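Putative pyruvate dehydrogenase (Rhodopseudomonas palustris, PDB 3IC3) is of unknown function but belongs to the DUF5076 family, its assignment as a dehydrogenase being only putative. Local coordinates at residues A60-A65 with Y70-A75; S68-T71 with E77-V80. All coordinates share one frame; numbering follows the deposited sequence.

In the fold
Tyr-70 belongs to both contacts: from the loop between helix 46-66 and helix 72-87 it presents its ring edge to Tyr-64 in interaction 1 and one ring face to Arg-78 in interaction 2. The two contacts, whose centres lie about 4 Å apart, sit at the closed end of a helical hairpin. They also touch directly: Ile-79 CD1 lies 3.6 Å from Ala-60 CB, carrying the helix packing one turn further from the loop. Both sets reach the second subunit, Tyr-64 through Phe-43 of that chain and Ile-79 through its Leu-53. No active site is identified here, so the contacts are read as structural.

Interaction 1: A60-A65 with Y70-A75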
loop_
_atom_site.group_PDB
_atom_site.type_symbol
_atom_site.label_atom_id
_atom_site.label_comp_id
_atom_site.label_asym_id
_atom_site.label_seq_id
_atom_site.Cartn_x
_atom_site.Cartn_y
_atom_site.Cartn_z
ATOM N N ALA A 60 -1.477 9.302 5.700
ATOM C CA ALA A 60 -2.381 10.039 4.830
ATOM C C ALA A 60 -3.174 11.100 5.585
ATOM O O ALA A 60 -3.374 12.206 5.087
ATOM C CB ALA A 60 -3.369 9.089 4.125
ATOM N N ALA A 61 -3.655 10.744 6.763
ATOM C CA ALA A 61 -4.454 11.671 7.584
ATOM C C ALA A 61 -3.623 12.889 7.983
ATOM O O ALA A 61 -4.102 14.036 7.927
ATOM C CB ALA A 61 -4.966 10.958 8.802
ATOM N N ARG A 62 -2.377 12.641 8.379
ATOM C CA ARG A 62 -1.460 13.724 8.755
ATOM C C ARG A 62 -1.255 14.690 7.593
ATOM O O ARG A 62 -1.341 15.919 7.756
ATOM C CB ARG A 62 -0.095 13.165 9.191
ATOM C CG ARG A 62 -0.067 12.636 10.604
ATOM C CD ARG A 62 1.273 11.950 10.925
ATOM N NE ARG A 62 2.459 12.771 10.653
ATOM C CZ ARG A 62 3.076 13.570 11.525
ATOM N NH1 ARG A 62 4.159 14.234 11.137
ATOM N NH2 ARG A 62 2.633 13.725 12.775
ATOM N N SER A 63 -0.978 14.130 6.423
ATOM C CA SER A 63 -0.784 14.929 5.222
ATOM C C SER A 63 -2.041 15.647 4.780
ATOM O O SER A 63 -1.975 16.781 4.320
ATOM C CB SER A 63 -0.282 14.068 4.079
ATOM O OG SER A 63 0.898 13.410 4.473
ATOM N N TYR A 64 -3.186 14.991 4.914
ATOM C CA TYR A 64 -4.464 15.597 4.560
ATOM C C TYR A 64 -4.762 16.787 5.477
ATOM O O TYR A 64 -5.249 17.833 5.023
ATOM C CB TYR A 64 -5.571 14.549 4.692
ATOM C CG TYR A 64 -6.917 14.874 4.098
ATOM C CD1 TYR A 64 -7.120 15.966 3.246
ATOM C CD2 TYR A 64 -7.993 14.036 4.346
ATOM C CE1 TYR A 64 -8.376 16.225 2.698
ATOM C CE2 TYR A 64 -9.235 14.281 3.804
ATOM C CZ TYR A 64 -9.423 15.365 2.980
ATOM O OH TYR A 64 -10.668 15.573 2.455
ATOM N N ALA A 65 -4.493 16.606 6.767
ATOM C CA ALA A 65 -4.733 17.666 7.756
ATOM C C ALA A 65 -3.835 18.885 7.491
ATOM O O ALA A 65 -4.251 20.019 7.723
ATOM C CB ALA A 65 -4.538 17.134 9.178
ATOM N N TYR A 70 -9.219 20.315 7.959
ATOM C CA TYR A 70 -9.444 19.261 8.938
ATOM C C TYR A 70 -8.346 19.121 9.978
ATOM O O TYR A 70 -7.174 19.315 9.686
ATOM C CB TYR A 70 -9.543 17.903 8.227
ATOM C CG TYR A 70 -10.779 17.701 7.397
ATOM C CD1 TYR A 70 -12.043 17.962 7.913
ATOM C CD2 TYR A 70 -10.688 17.188 6.108
ATOM C CE1 TYR A 70 -13.178 17.756 7.161
ATOM C CE2 TYR A 70 -11.820 16.968 5.345
ATOM C CZ TYR A 70 -13.060 17.254 5.875
ATOM O OH TYR A 70 -14.175 17.030 5.109
ATOM N N THR A 71 -8.732 18.703 11.174
ATOM C CA THR A 71 -7.778 18.179 12.144
ATOM C C THR A 71 -7.315 16.804 11.666
ATOM O O THR A 71 -7.912 16.221 10.749
ATOM C CB THR A 71 -8.417 18.025 13.529
ATOM O OG1 THR A 71 -9.511 17.105 13.453
ATOM C CG2 THR A 71 -8.929 19.390 14.064
ATOM N N GLU A 72 -6.247 16.287 12.264
ATOM C CA GLU A 72 -5.804 14.944 11.947
ATOM C C GLU A 72 -6.876 13.886 12.226
ATOM O O GLU A 72 -7.060 12.967 11.416
ATOM C CB GLU A 72 -4.504 14.621 12.680
ATOM C CG GLU A 72 -3.290 15.272 12.020
ATOM C CD GLU A 72 -2.004 15.133 12.830
ATOM O OE1 GLU A 72 -1.986 14.382 13.836
ATOM O OE2 GLU A 72 -1.000 15.778 12.446
ATOM N N ASP A 73 -7.609 14.040 13.328
ATOM C CA ASP A 73 -8.722 13.130 13.646
ATOM C C ASP A 73 -9.814 13.162 12.594
ATOM O O ASP A 73 -10.317 12.108 12.202
ATOM C CB ASP A 73 -9.390 13.502 14.971
ATOM C CG ASP A 73 -8.567 13.133 16.171
ATOM O OD1 ASP A 73 -7.629 12.327 16.030
ATOM O OD2 ASP A 73 -8.874 13.670 17.255
ATOM N N GLU A 74 -10.230 14.370 12.209
ATOM C CA GLU A 74 -11.247 14.555 11.170
ATOM C C GLU A 74 -10.753 14.018 9.823
ATOM O O GLU A 74 -11.510 13.385 9.075
ATOM C CB GLU A 74 -11.609 16.029 11.018
ATOM C CG GLU A 74 -12.348 16.596 12.219
ATOM C CD GLU A 74 -12.415 18.115 12.209
ATOM O OE1 GLU A 74 -11.685 18.772 11.431
ATOM O OE2 GLU A 74 -13.199 18.644 13.005
ATOM N N ALA A 75 -9.500 14.299 9.489
ATOM C CA ALA A 75 -8.923 13.778 8.240
ATOM C C ALA A 75 -8.929 12.244 8.220
ATOM O O ALA A 75 -9.264 11.629 7.201
ATOM C CB ALA A 75 -7.504 14.295 8.046
HETATM O O HOH W 1 -0.810 17.150 10.069
#
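Tyr-64 and Tyr-70 meet edge to face where a short loop joins helix 46-66 to helix 72-87, the closed end of a helical hairpin. The planes stand at 77° and the centroids are 5.4 Å apart, with the CD2–CE2 edge of Tyr-70 set over the rim of the Tyr-64 face rather than its middle. With CG anti to the backbone N (chi1 -167°), Tyr-64 swings its ring toward the second helix, where CD2 also rests 3.7 Å from Ala-75 CB. A leucine in place of Tyr-64 would probably leave the Tyr-70 edge without an aromatic face and Phe-43 of the second subunit without the ring it meets.

Small residues let the backbones come close: Ala-61 and Ala-75 have CA atoms 5.0 Å apart, and Ala-75 CB sits 3.4 Å from Ala-61 O. Ala-65 CB fits between Tyr-70 O and the CG of Glu-72. Thr-71 and Glu-74 start the second helix as a capping box: Glu-74 N donates to Thr-71 OG1, and Thr-71 N returns a bond to Glu-74 OE1 from above the carboxylate plane.

Arg-62 and Glu-72 run side by side: no N-H points at the carboxylate, the charges attracting at 4.2 Å (Arg-62 NH2 to Glu-72 OE2) while Arg-62 CG lies against it. The firmer link is a water that donates to Arg-62 O at 2.7 Å and to Glu-72 OE2 at 2.8 Å.

Interaction 2: S68-T71 with E77-V80; sequences SEYT and ERIV
A single hydrogen bond supplies the polar part of the contact between Tyr-70 and Arg-78. Arg-78 NH1 donates to Tyr-70 OH over 2.8 Å, and the bond is nearly straight, with 163° at the hydrogen. The phenolic oxygen lies at the guanidinium edge, only 4° out of its plane, so the N-H is aimed squarely at it.

The apolar part belongs to the arginine's methylenes. Arg-78 CG sits over one face of the tyrosine ring, 4.0 Å from the centroid, in a CH-pi contact displaced toward CZ and CE2. The bend at chi2 sets Arg-78 CD 3.4 Å from Tyr-70 OH, and a second at chi3 turns the guanidinium so that NH1 meets the oxygen. Ring and guanidinium stand almost perpendicular, at 86°. This is a loop-to-helix contact at the surface of a helical hairpin: Tyr-70 reaches from the connection between the helices to the second turn of helix 72-87.

A side-chain-to-backbone bond marks the loop: Tyr-70 N donates to Ser-68 OG at 3.2 Å, forming an ST turn, while the same serine oxygen also bonds to Tyr-64 O near the end of the preceding helix. Arg-78 NE makes a long, weak ion pair with Glu-81.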
loop_
_atom_site.group_PDB
_atom_site.type_symbol
_atom_site.label_atom_id
_atom_site.label_comp_id
_atom_site.label_asym_id
_atom_site.label_seq_id
_atom_site.Cartn_x
_atom_site.Cartn_y
_atom_site.Cartn_z
ATOM N N SER A 68 -5.398 20.970 4.448
ATOM C CA SER A 68 -6.836 21.205 4.531
ATOM C C SER A 68 -7.259 21.825 5.856
ATOM O O SER A 68 -6.444 22.069 6.748
ATOM C CB SER A 68 -7.600 19.886 4.305
ATOM O OG SER A 68 -7.645 19.102 5.484
ATOM N N GLU A 69 -8.559 22.052 5.973
ATOM C CA GLU A 69 -9.139 22.635 7.168
ATOM C C GLU A 69 -9.391 21.604 8.270
ATOM O O GLU A 69 -9.747 21.970 9.390
ATOM C CB GLU A 69 -10.460 23.338 6.821
ATOM C CG GLU A 69 -10.403 24.303 5.616
ATOM C CD GLU A 69 -9.226 25.274 5.657
ATOM O OE1 GLU A 69 -9.290 26.266 6.414
ATOM O OE2 GLU A 69 -8.245 25.047 4.906
ATOM N N TYR A 70 -9.219 20.315 7.959
ATOM C CA TYR A 70 -9.444 19.261 8.938
ATOM C C TYR A 70 -8.346 19.121 9.978
ATOM O O TYR A 70 -7.174 19.315 9.686
ATOM C CB TYR A 70 -9.543 17.903 8.227
ATOM C CG TYR A 70 -10.779 17.701 7.397
ATOM C CD1 TYR A 70 -12.043 17.962 7.913
ATOM C CD2 TYR A 70 -10.688 17.188 6.108
ATOM C CE1 TYR A 70 -13.178 17.756 7.161
ATOM C CE2 TYR A 70 -11.820 16.968 5.345
ATOM C CZ TYR A 70 -13.060 17.254 5.875
ATOM O OH TYR A 70 -14.175 17.030 5.109
ATOM N N THR A 71 -8.732 18.703 11.174
ATOM C CA THR A 71 -7.778 18.179 12.144
ATOM C C THR A 71 -7.315 16.804 11.666
ATOM O O THR A 71 -7.912 16.221 10.749
ATOM C CB THR A 71 -8.417 18.025 13.529
ATOM O OG1 THR A 71 -9.511 17.105 13.453
ATOM C CG2 THR A 71 -8.929 19.390 14.064
ATOM N N GLU A 77 -10.948 10.254 9.917
ATOM C CA GLU A 77 -12.348 9.832 9.737
ATOM C C GLU A 77 -12.793 9.872 8.270
ATOM O O GLU A 77 -13.437 8.935 7.777
ATOM C CB GLU A 77 -13.291 10.696 10.603
ATOM C CG GLU A 77 -14.778 10.573 10.249
ATOM C CD GLU A 77 -15.393 9.203 10.546
ATOM O OE1 GLU A 77 -14.761 8.412 11.284
ATOM O OE2 GLU A 77 -16.548 8.929 10.070
ATOM N N ARG A 78 -12.456 10.955 7.583
ATOM C CA ARG A 78 -12.791 11.136 6.185
ATOM C C ARG A 78 -12.159 10.061 5.301
ATOM O O ARG A 78 -12.817 9.483 4.426
ATOM C CB ARG A 78 -12.341 12.520 5.696
ATOM C CG ARG A 78 -13.103 13.701 6.239
ATOM C CD ARG A 78 -14.552 13.746 5.782
ATOM N NE ARG A 78 -14.792 13.110 4.488
ATOM C CZ ARG A 78 -14.819 13.725 3.302
ATOM N NH1 ARG A 78 -14.585 15.047 3.160
ATOM N NH2 ARG A 78 -15.070 12.990 2.237
ATOM N N ILE A 79 -10.883 9.798 5.532
ATOM C CA ILE A 79 -10.181 8.737 4.797
ATOM C C ILE A 79 -10.831 7.360 5.024
ATOM O O ILE A 79 -11.069 6.628 4.046
ATOM C CB ILE A 79 -8.676 8.717 5.110
ATOM C CG1 ILE A 79 -8.012 9.932 4.439
ATOM C CG2 ILE A 79 -8.029 7.389 4.620
ATOM C CD1 ILE A 79 -6.664 10.273 4.972
ATOM N N VAL A 80 -11.167 7.044 6.269
ATOM C CA VAL A 80 -11.850 5.792 6.584
ATOM C C VAL A 80 -13.221 5.715 5.894
ATOM O O VAL A 80 -13.591 4.663 5.390
ATOM C CB VAL A 80 -11.965 5.537 8.092
ATOM C CG1 VAL A 80 -12.808 4.278 8.352
ATOM C CG2 VAL A 80 -10.549 5.386 8.723
#